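Local coordinates for diheme cytochrome c (Shewanella baltica, PDB 3U99), which carries two covalently bound c-type hemes, each with two histidines on its iron, and probably passes electrons between redox partners, at residues G20-P32 / S119-F133. Residues are numbered along the deposited sequence; the frame is centred on the assembly and turned at random.
Sequences GSCHMAYPANLLP and SQCSNCHNLAEKGIF. With HEC (heme c), chain B.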
loop_
_atom_site.group_PDB
_atom_site.type_symbol
_atom_site.label_atom_id
_atom_site.label_comp_id
_atom_site.label_asym_id
_atom_site.label_seq_id
_atom_site.Cartn_x
_atom_site.Cartn_y
_atom_site.Cartn_z
ATOM N N GLY A 20 1.508 8.961 2.528
ATOM C CA GLY A 20 2.832 8.430 2.832
ATOM C C GLY A 20 3.354 8.811 4.187
ATOM O O GLY A 20 4.554 8.684 4.409
ATOM N N SER A 21 2.505 9.319 5.062
ATOM C CA SER A 21 2.781 9.847 6.383
ATOM C C SER A 21 3.033 8.783 7.450
ATOM O O SER A 21 3.885 8.964 8.321
ATOM C CB SER A 21 1.532 10.696 6.767
ATOM O OG SER A 21 1.932 11.356 7.956
ATOM N N CYS A 22 2.294 7.690 7.399
ATOM C CA CYS A 22 2.372 6.644 8.411
ATOM C C CYS A 22 2.921 5.332 7.881
ATOM O O CYS A 22 3.366 4.428 8.583
ATOM C CB CYS A 22 0.959 6.342 8.924
ATOM S SG CYS A 22 0.263 7.777 9.817
ATOM N N HIS A 23 2.846 5.113 6.574
ATOM C CA HIS A 23 3.271 3.987 5.786
ATOM C C HIS A 23 3.604 4.525 4.402
ATOM O O HIS A 23 3.363 5.679 4.091
ATOM C CB HIS A 23 2.190 2.920 5.699
ATOM C CG HIS A 23 0.837 3.355 5.248
ATOM N ND1 HIS A 23 0.544 3.775 3.981
ATOM C CD2 HIS A 23 -0.276 3.423 5.952
ATOM C CE1 HIS A 23 -0.757 4.081 3.934
ATOM N NE2 HIS A 23 -1.297 3.878 5.126
ATOM N N MET A 24 4.180 3.692 3.580
ATOM C CA MET A 24 4.514 4.101 2.192
ATOM C C MET A 24 3.225 4.476 1.488
ATOM O O MET A 24 2.130 3.989 1.769
ATOM C CB MET A 24 5.137 2.907 1.442
ATOM C CG MET A 24 4.292 1.636 1.425
ATOM S SD MET A 24 4.826 0.543 0.071
ATOM C CE MET A 24 4.165 1.393 -1.319
ATOM N N ALA A 25 3.408 5.319 0.477
ATOM C CA ALA A 25 2.302 5.722 -0.352
ATOM C C ALA A 25 2.023 4.643 -1.388
ATOM O O ALA A 25 2.759 4.422 -2.351
ATOM C CB ALA A 25 2.566 7.053 -1.022
ATOM N N TYR A 26 0.918 3.927 -1.181
ATOM C CA TYR A 26 0.555 2.832 -2.059
ATOM C C TYR A 26 0.190 3.325 -3.450
ATOM O O TYR A 26 -0.642 4.214 -3.584
ATOM C CB TYR A 26 -0.629 2.053 -1.517
ATOM C CG TYR A 26 -0.328 1.402 -0.184
ATOM C CD1 TYR A 26 0.611 0.371 -0.104
ATOM C CD2 TYR A 26 -0.928 1.802 0.984
ATOM C CE1 TYR A 26 0.898 -0.216 1.118
ATOM C CE2 TYR A 26 -0.660 1.217 2.200
ATOM C CZ TYR A 26 0.275 0.193 2.258
ATOM O OH TYR A 26 0.513 -0.324 3.507
ATOM N N PRO A 27 0.783 2.827 -4.516
ATOM C CA PRO A 27 0.345 3.225 -5.863
ATOM C C PRO A 27 -1.148 3.050 -6.041
ATOM O O PRO A 27 -1.757 2.059 -5.625
ATOM C CB PRO A 27 1.130 2.275 -6.773
ATOM C CG PRO A 27 2.429 2.051 -6.002
ATOM C CD PRO A 27 1.991 1.975 -4.557
ATOM N N ALA A 28 -1.756 4.017 -6.696
ATOM C CA ALA A 28 -3.205 4.007 -6.935
ATOM C C ALA A 28 -3.656 2.786 -7.687
ATOM O O ALA A 28 -4.813 2.343 -7.545
ATOM C CB ALA A 28 -3.612 5.228 -7.729
ATOM N N ASN A 29 -2.826 2.211 -8.566
ATOM C CA ASN A 29 -3.244 1.092 -9.395
ATOM C C ASN A 29 -3.271 -0.255 -8.672
ATOM O O ASN A 29 -3.552 -1.283 -9.320
ATOM C CB ASN A 29 -2.492 1.023 -10.713
ATOM C CG ASN A 29 -1.060 0.651 -10.569
ATOM O OD1 ASN A 29 -0.646 0.274 -9.488
ATOM N ND2 ASN A 29 -0.359 0.833 -11.682
ATOM N N LEU A 30 -3.098 -0.232 -7.364
ATOM C CA LEU A 30 -3.217 -1.465 -6.566
ATOM C C LEU A 30 -4.637 -1.784 -6.120
ATOM O O LEU A 30 -4.873 -2.899 -5.657
ATOM C CB LEU A 30 -2.304 -1.436 -5.329
ATOM C CG LEU A 30 -0.798 -1.399 -5.679
ATOM C CD1 LEU A 30 0.000 -1.206 -4.409
ATOM C CD2 LEU A 30 -0.360 -2.664 -6.382
ATOM N N LEU A 31 -5.583 -0.823 -6.256
ATOM C CA LEU A 31 -6.966 -1.091 -5.956
ATOM C C LEU A 31 -7.854 -0.462 -7.018
ATOM O O LEU A 31 -7.480 0.565 -7.569
ATOM C CB LEU A 31 -7.368 -0.496 -4.588
ATOM C CG LEU A 31 -6.795 -1.150 -3.347
ATOM C CD1 LEU A 31 -7.147 -0.351 -2.074
ATOM C CD2 LEU A 31 -7.267 -2.583 -3.139
ATOM N N PRO A 32 -9.018 -1.037 -7.244
ATOM C CA PRO A 32 -9.992 -0.353 -8.088
ATOM C C PRO A 32 -10.669 0.795 -7.358
ATOM O O PRO A 32 -10.611 0.902 -6.121
ATOM C CB PRO A 32 -10.965 -1.504 -8.386
ATOM C CG PRO A 32 -10.922 -2.403 -7.204
ATOM C CD PRO A 32 -9.482 -2.333 -6.742
ATOM N N SER A 119 1.883 -5.478 4.994
ATOM C CA SER A 119 1.389 -4.131 4.667
ATOM C C SER A 119 2.475 -3.174 4.269
ATOM O O SER A 119 2.229 -2.354 3.390
ATOM C CB SER A 119 0.640 -3.574 5.886
ATOM O OG SER A 119 -0.520 -4.261 6.175
ATOM N N GLN A 120 3.620 -3.157 4.911
ATOM C CA GLN A 120 4.608 -2.151 4.464
ATOM C C GLN A 120 5.428 -2.792 3.363
ATOM O O GLN A 120 6.477 -3.412 3.562
ATOM C CB GLN A 120 5.473 -1.599 5.597
ATOM C CG GLN A 120 6.535 -0.568 5.150
ATOM C CD GLN A 120 5.992 0.849 5.113
ATOM O OE1 GLN A 120 4.888 1.094 4.708
ATOM N NE2 GLN A 120 6.779 1.834 5.509
ATOM N N CYS A 121 4.949 -2.659 2.129
ATOM C CA CYS A 121 5.592 -3.356 1.036
ATOM C C CYS A 121 7.060 -2.986 0.871
ATOM O O CYS A 121 7.806 -3.831 0.376
ATOM C CB CYS A 121 4.913 -2.975 -0.289
ATOM S SG CYS A 121 3.097 -2.739 -0.264
ATOM N N SER A 122 7.431 -1.758 1.155
ATOM C CA SER A 122 8.757 -1.248 0.910
ATOM C C SER A 122 9.790 -1.918 1.795
ATOM O O SER A 122 10.993 -1.760 1.543
ATOM C CB SER A 122 8.775 0.251 1.148
ATOM O OG SER A 122 8.275 0.570 2.415
ATOM N N ASN A 123 9.370 -2.699 2.801
ATOM C CA ASN A 123 10.389 -3.432 3.569
ATOM C C ASN A 123 11.020 -4.483 2.689
ATOM O O ASN A 123 12.183 -4.794 2.925
ATOM C CB ASN A 123 9.724 -4.083 4.778
ATOM C CG ASN A 123 9.420 -3.131 5.896
ATOM O OD1 ASN A 123 9.945 -2.027 6.003
ATOM N ND2 ASN A 123 8.484 -3.571 6.752
ATOM N N CYS A 124 10.351 -5.019 1.713
ATOM C CA CYS A 124 10.819 -6.091 0.854
ATOM C C CYS A 124 11.041 -5.619 -0.589
ATOM O O CYS A 124 11.941 -6.082 -1.279
ATOM C CB CYS A 124 9.832 -7.253 0.846
ATOM S SG CYS A 124 9.533 -7.970 2.472
ATOM N N HIS A 125 10.163 -4.755 -1.055
ATOM C CA HIS A 125 10.183 -4.177 -2.387
ATOM C C HIS A 125 10.654 -2.763 -2.205
ATOM O O HIS A 125 9.860 -1.839 -1.953
ATOM C CB HIS A 125 8.807 -4.217 -3.012
ATOM C CG HIS A 125 8.120 -5.522 -3.172
ATOM N ND1 HIS A 125 8.383 -6.351 -4.244
ATOM C CD2 HIS A 125 7.131 -6.116 -2.478
ATOM C CE1 HIS A 125 7.576 -7.391 -4.152
ATOM N NE2 HIS A 125 6.785 -7.299 -3.097
ATOM N N ASN A 126 11.973 -2.574 -2.248
ATOM C CA ASN A 126 12.511 -1.262 -1.831
ATOM C C ASN A 126 11.906 -0.061 -2.614
ATOM O O ASN A 126 11.788 0.998 -2.058
ATOM C CB ASN A 126 14.010 -1.374 -1.630
ATOM C CG ASN A 126 14.397 -2.244 -0.546
ATOM O OD1 ASN A 126 15.352 -2.995 -0.734
ATOM N ND2 ASN A 126 13.769 -2.170 0.695
ATOM N N LEU A 127 11.548 -0.286 -3.870
ATOM C CA LEU A 127 11.003 0.751 -4.742
ATOM C C LEU A 127 9.529 0.627 -4.986
ATOM O O LEU A 127 8.977 1.079 -6.006
ATOM C CB LEU A 127 11.827 0.761 -6.029
ATOM C CG LEU A 127 13.318 1.169 -5.852
ATOM C CD1 LEU A 127 13.988 1.246 -7.215
ATOM C CD2 LEU A 127 13.493 2.425 -5.038
ATOM N N ALA A 128 8.829 0.051 -4.008
ATOM C CA ALA A 128 7.373 -0.088 -4.060
ATOM C C ALA A 128 6.672 1.250 -4.334
ATOM O O ALA A 128 5.654 1.261 -5.017
ATOM C CB ALA A 128 6.822 -0.726 -2.795
ATOM N N GLU A 129 7.167 2.337 -3.772
ATOM C CA GLU A 129 6.488 3.601 -3.953
ATOM C C GLU A 129 6.563 4.065 -5.406
ATOM O O GLU A 129 5.706 4.877 -5.770
ATOM C CB GLU A 129 7.095 4.698 -3.088
ATOM C CG GLU A 129 6.561 4.746 -1.691
ATOM C CD GLU A 129 6.778 6.043 -0.952
ATOM O OE1 GLU A 129 7.715 6.799 -1.257
ATOM O OE2 GLU A 129 6.053 6.354 -0.004
ATOM N N LYS A 130 7.502 3.625 -6.187
ATOM C CA LYS A 130 7.672 3.882 -7.620
ATOM C C LYS A 130 6.969 2.803 -8.441
ATOM O O LYS A 130 7.110 2.751 -9.672
ATOM C CB LYS A 130 9.171 3.840 -8.041
ATOM C CG LYS A 130 9.724 4.559 -9.205
ATOM C CD LYS A 130 11.208 4.398 -9.520
ATOM C CE LYS A 130 12.131 4.731 -8.384
ATOM N NZ LYS A 130 13.168 5.727 -8.707
ATOM N N GLY A 131 6.190 1.930 -7.745
ATOM C CA GLY A 131 5.500 0.898 -8.476
ATOM C C GLY A 131 6.336 -0.275 -8.889
ATOM O O GLY A 131 5.863 -1.069 -9.714
ATOM N N ILE A 132 7.537 -0.460 -8.327
ATOM C CA ILE A 132 8.370 -1.573 -8.731
ATOM C C ILE A 132 8.270 -2.681 -7.677
ATOM O O ILE A 132 8.730 -2.538 -6.542
ATOM C CB ILE A 132 9.817 -1.095 -8.910
ATOM C CG1 ILE A 132 9.938 -0.084 -10.038
ATOM C CG2 ILE A 132 10.721 -2.264 -9.206
ATOM C CD1 ILE A 132 11.310 0.584 -10.160
ATOM N N PHE A 133 7.625 -3.765 -8.102
ATOM C CA PHE A 133 7.452 -4.934 -7.232
ATOM C C PHE A 133 8.109 -6.177 -7.769
ATOM O O PHE A 133 7.911 -7.260 -7.211
ATOM C CB PHE A 133 5.932 -5.198 -7.016
ATOM C CG PHE A 133 5.212 -4.061 -6.327
ATOM C CD1 PHE A 133 5.240 -3.953 -4.949
ATOM C CD2 PHE A 133 4.532 -3.083 -7.005
ATOM C CE1 PHE A 133 4.598 -2.905 -4.300
ATOM C CE2 PHE A 133 3.910 -2.042 -6.353
ATOM C CZ PHE A 133 3.925 -1.922 -4.994
HETATM FE FE HEC B . 5.322 -8.608 -2.618
HETATM C CHA HEC B . 5.990 -10.610 -5.274
HETATM C CHB HEC B . 3.262 -6.733 -4.525
HETATM C CHC HEC B . 4.455 -6.793 0.184
HETATM C CHD HEC B . 7.634 -10.296 -0.816
HETATM N NA HEC B . 4.781 -8.614 -4.541
HETATM C C1A HEC B . 5.133 -9.509 -5.504
HETATM C C2A HEC B . 4.564 -9.174 -6.779
HETATM C C3A HEC B . 3.802 -8.086 -6.568
HETATM C C4A HEC B . 3.918 -7.736 -5.156
HETATM C CMA HEC B . 2.977 -7.289 -7.577
HETATM C CAA HEC B . 4.827 -9.877 -8.083
HETATM C CBA HEC B . 6.220 -9.495 -8.555
HETATM C CGA HEC B . 6.702 -10.150 -9.837
HETATM O O1A HEC B . 5.794 -10.643 -10.582
HETATM O O2A HEC B . 7.850 -10.074 -10.279
HETATM N NB HEC B . 4.074 -7.055 -2.273
HETATM C C1B HEC B . 3.266 -6.410 -3.208
HETATM C C2B HEC B . 2.569 -5.384 -2.539
HETATM C C3B HEC B . 2.879 -5.444 -1.241
HETATM C C4B HEC B . 3.852 -6.464 -1.058
HETATM C CMB HEC B . 1.627 -4.431 -3.308
HETATM C CAB HEC B . 2.468 -4.524 -0.074
HETATM C CBB HEC B . 0.888 -4.344 0.022
HETATM N NC HEC B . 5.905 -8.569 -0.684
HETATM C C1C HEC B . 5.453 -7.761 0.276
HETATM C C2C HEC B . 6.166 -7.903 1.491
HETATM C C3C HEC B . 7.100 -8.885 1.185
HETATM C C4C HEC B . 6.945 -9.273 -0.154
HETATM C CMC HEC B . 6.014 -7.090 2.744
HETATM C CAC HEC B . 8.215 -9.384 2.080
HETATM C CBC HEC B . 7.762 -10.120 3.342
HETATM N ND HEC B . 6.543 -10.171 -2.961
HETATM C C1D HEC B . 7.417 -10.696 -2.064
HETATM C C2D HEC B . 8.074 -11.833 -2.650
HETATM C C3D HEC B . 7.562 -12.014 -3.892
HETATM C C4D HEC B . 6.612 -10.895 -4.077
HETATM C CMD HEC B . 9.101 -12.686 -1.948
HETATM C CAD HEC B . 7.956 -13.099 -4.874
HETATM C CBD HEC B . 7.157 -14.383 -4.469
HETATM C CGD HEC B . 7.671 -15.665 -5.115
HETATM O O1D HEC B . 7.832 -15.293 -6.429
HETATM O O2D HEC B . 7.042 -16.751 -4.689
HETATM O O HOH W 1 6.471 7.239 2.951
HETATM O O HOH W 2 3.454 5.693 -4.607
#
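M24 pushes its side chain into the loop 119-133: SD lies 3.5 Å from C121 CB and close to S122 N, while the bend at chi3 (-74°) lays the methyl CE against A128 CB, which the sulfur also touches. The side chains of M24 and Q120 run antiparallel past one another, and OE1 of Q120, alongside M24 CG, takes the M24 N-H in a nearly straight bond (172°). Q120 gets there because its chain, with CG anti to the backbone N, folds back at chi2 (87°). E129 reaches out extended and offers the anti side of OE2 to A25 N at 2.9 Å; one water links that oxygen to G20 O, another joins A25 O to E129 O. The contact packs the two CXXCH heme-binding motifs of this diheme c-type cytochrome against each other: H23, paired with H46, ligates one iron, and H125, paired with H101, the other. Y26 OH sits over the rim of one face of the H23 ring and donates to S119 O (2.7 Å) from above the carbonyl plane; the Y26 ring edge meets C121 SG, one of the second heme's two thioether sulfurs, 3.6 Å from CE1. S119 OG is hydrogen-bonded to a propionate oxygen of the first heme. Farther along, P27 CG approaches the edge of the F133 ring, and L30 CD1 comes within 4.0 Å of F133 CZ and 3.8 Å of methyl CMB of the second heme.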